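Molybdopterin biosynthesis protein MoaB (Sulfolobus tokodaii, PDB 3IWT) probably takes part in molybdenum cofactor biosynthesis as a molybdopterin-binding protein of the MogA/MoaB family. Local coordinates at residues D39-I44 with D155-A160. Residues are numbered along the deposited sequence; the frame is centred on the assembly and turned at random. Where two conformers were deposited one is given.
Sequences DESGDI and DAVKLA
Ser41 and Ile44, on successive turns near the start of helix 40-51, face Val157 and Lys158 near the start of helix 154-176. The short segments run nearly parallel, at 19°, with their axes 9.2 Å apart. Ile44 contributes the larger share of the buried surface on its side. Its CG1 lies beside the backbone N (chi1 -78°), which sets the CG2 methyl anti to that N and carries it across to Lys158 CB, 4.2 Å away, and to Val157 CG1 at 4.4 Å. The lysine chain leaves its helix extended, then bends at chi3 (-74°), bringing CE to 4.4 Å from Ile44 CD1. A long residue suits this margin, because its CB and CE can lie alongside the isoleucine while the ammonium continues beyond.

Val157 sets its two methyls side by side against Ser41. CG1 approaches Ser41 O at 4.0 Å, and CG2 meets Ser41 CB at 4.2 Å. Ser41 is small and buried, consistent with the close backbone approach here, its CA lying 6.5 Å from that of Val157; its hydroxyl is hydrogen-bonded to Gly152 O, in the loop leading into helix 154-176. Thr88 of strand 84-88 touches both residues, so the N-terminal ends of two neighbouring helices are joined over the mixed sheet of this MogA/MoaB-family alpha/beta domain.

At the N-cap, Asp39 OD1 accepts from Gly42 N at 2.9 Å, from above the carboxylate plane. Thus the direct interface depends on van der Waals fit, while polar groups of segment 39-44 are held by this cap and by neighbouring loop, strands and helix (Gly152, Thr22, Tyr59, Arg27).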
loop_
_atom_site.group_PDB
_atom_site.type_symbol
_atom_site.label_atom_id
_atom_site.label_comp_id
_atom_site.label_asym_id
_atom_site.label_seq_id
_atom_site.Cartn_x
_atom_site.Cartn_y
_atom_site.Cartn_z
ATOM N N ASP A 39 -12.373 29.667 -19.557
ATOM C CA ASP A 39 -12.326 28.351 -18.964
ATOM C C ASP A 39 -13.337 27.487 -19.681
ATOM O O ASP A 39 -14.444 27.285 -19.192
ATOM C CB ASP A 39 -12.642 28.444 -17.462
ATOM C CG ASP A 39 -12.709 27.091 -16.793
ATOM O OD1 ASP A 39 -12.290 26.095 -17.411
ATOM O OD2 ASP A 39 -13.182 27.036 -15.645
ATOM N N GLU A 40 -12.949 26.981 -20.844
ATOM C CA GLU A 40 -13.848 26.240 -21.714
ATOM C C GLU A 40 -14.399 24.996 -20.999
ATOM O O GLU A 40 -15.590 24.717 -21.025
ATOM C CB GLU A 40 -13.105 25.831 -22.996
ATOM C CG GLU A 40 -12.560 27.014 -23.847
ATOM C CD GLU A 40 -11.127 27.452 -23.483
ATOM O OE1 GLU A 40 -10.632 27.117 -22.393
ATOM O OE2 GLU A 40 -10.494 28.151 -24.308
ATOM N N SER A 41 -13.504 24.245 -20.364
ATOM C CA SER A 41 -13.906 23.013 -19.691
ATOM C C SER A 41 -14.833 23.252 -18.504
ATOM O O SER A 41 -15.815 22.542 -18.342
ATOM C CB SER A 41 -12.685 22.246 -19.211
ATOM O OG SER A 41 -12.010 21.721 -20.341
ATOM N N GLY A 42 -14.508 24.225 -17.664
ATOM C CA GLY A 42 -15.381 24.561 -16.523
ATOM C C GLY A 42 -16.748 25.008 -17.010
ATOM O O GLY A 42 -17.778 24.646 -16.431
ATOM N N ASP A 43 -16.746 25.817 -18.068
ATOM C CA ASP A 43 -17.980 26.328 -18.688
ATOM C C ASP A 43 -18.864 25.210 -19.218
ATOM O O ASP A 43 -20.066 25.225 -19.007
ATOM C CB ASP A 43 -17.648 27.305 -19.824
ATOM C CG ASP A 43 -17.158 28.659 -19.310
ATOM O OD1 ASP A 43 -17.099 28.865 -18.081
ATOM O OD2 ASP A 43 -16.804 29.513 -20.139
ATOM N N ILE A 44 -18.259 24.232 -19.878
ATOM C CA ILE A 44 -18.983 23.053 -20.375
ATOM C C ILE A 44 -19.639 22.265 -19.236
ATOM O O ILE A 44 -20.789 21.855 -19.352
ATOM C CB ILE A 44 -18.039 22.108 -21.212
ATOM C CG1 ILE A 44 -17.820 22.670 -22.610
ATOM C CG2 ILE A 44 -18.618 20.689 -21.344
ATOM C CD1 ILE A 44 -16.685 21.986 -23.387
ATOM N N ASP A 155 -13.235 18.175 -24.626
ATOM C CA ASP A 155 -13.891 17.021 -25.231
ATOM C C ASP A 155 -13.967 15.886 -24.206
ATOM O O ASP A 155 -14.964 15.176 -24.126
ATOM C CB ASP A 155 -13.128 16.550 -26.470
ATOM C CG ASP A 155 -13.380 17.412 -27.713
ATOM O OD1 ASP A 155 -14.260 18.288 -27.757
ATOM O OD2 ASP A 155 -12.674 17.170 -28.694
ATOM N N ALA A 156 -12.905 15.728 -23.402
ATOM C CA ALA A 156 -12.870 14.700 -22.356
ATOM C C ALA A 156 -13.922 14.949 -21.272
ATOM O O ALA A 156 -14.599 14.028 -20.791
ATOM C CB ALA A 156 -11.443 14.614 -21.716
ATOM N N VAL A 157 -14.026 16.199 -20.847
ATOM C CA VAL A 157 -14.975 16.580 -19.838
ATOM C C VAL A 157 -16.405 16.349 -20.323
ATOM O O VAL A 157 -17.234 15.772 -19.615
ATOM C CB VAL A 157 -14.718 18.046 -19.413
ATOM C CG1 VAL A 157 -15.853 18.582 -18.671
ATOM C CG2 VAL A 157 -13.409 18.164 -18.579
ATOM N N LYS A 158 -16.671 16.761 -21.553
ATOM C CA LYS A 158 -17.976 16.550 -22.175
ATOM C C LYS A 158 -18.304 15.050 -22.199
ATOM O O LYS A 158 -19.409 14.646 -21.843
ATOM C CB LYS A 158 -17.977 17.155 -23.570
ATOM C CG LYS A 158 -19.308 17.192 -24.262
ATOM C CD LYS A 158 -19.199 17.670 -25.692
ATOM C CE LYS A 158 -18.942 19.154 -25.807
ATOM N NZ LYS A 158 -19.361 19.650 -27.179
ATOM N N LEU A 159 -17.338 14.231 -22.608
ATOM C CA LEU A 159 -17.515 12.786 -22.666
ATOM C C LEU A 159 -17.839 12.184 -21.310
ATOM O O LEU A 159 -18.728 11.351 -21.210
ATOM C CB LEU A 159 -16.237 12.125 -23.196
ATOM C CG LEU A 159 -16.280 10.613 -23.497
ATOM C CD1 LEU A 159 -17.260 10.316 -24.643
ATOM C CD2 LEU A 159 -14.887 10.096 -23.819
ATOM N N ALA A 160 -17.083 12.571 -20.273
ATOM C CA ALA A 160 -17.282 12.072 -18.925
ATOM C C ALA A 160 -18.673 12.438 -18.440
ATOM O O ALA A 160 -19.389 11.590 -17.920
ATOM C CB ALA A 160 -16.205 12.644 -17.971
#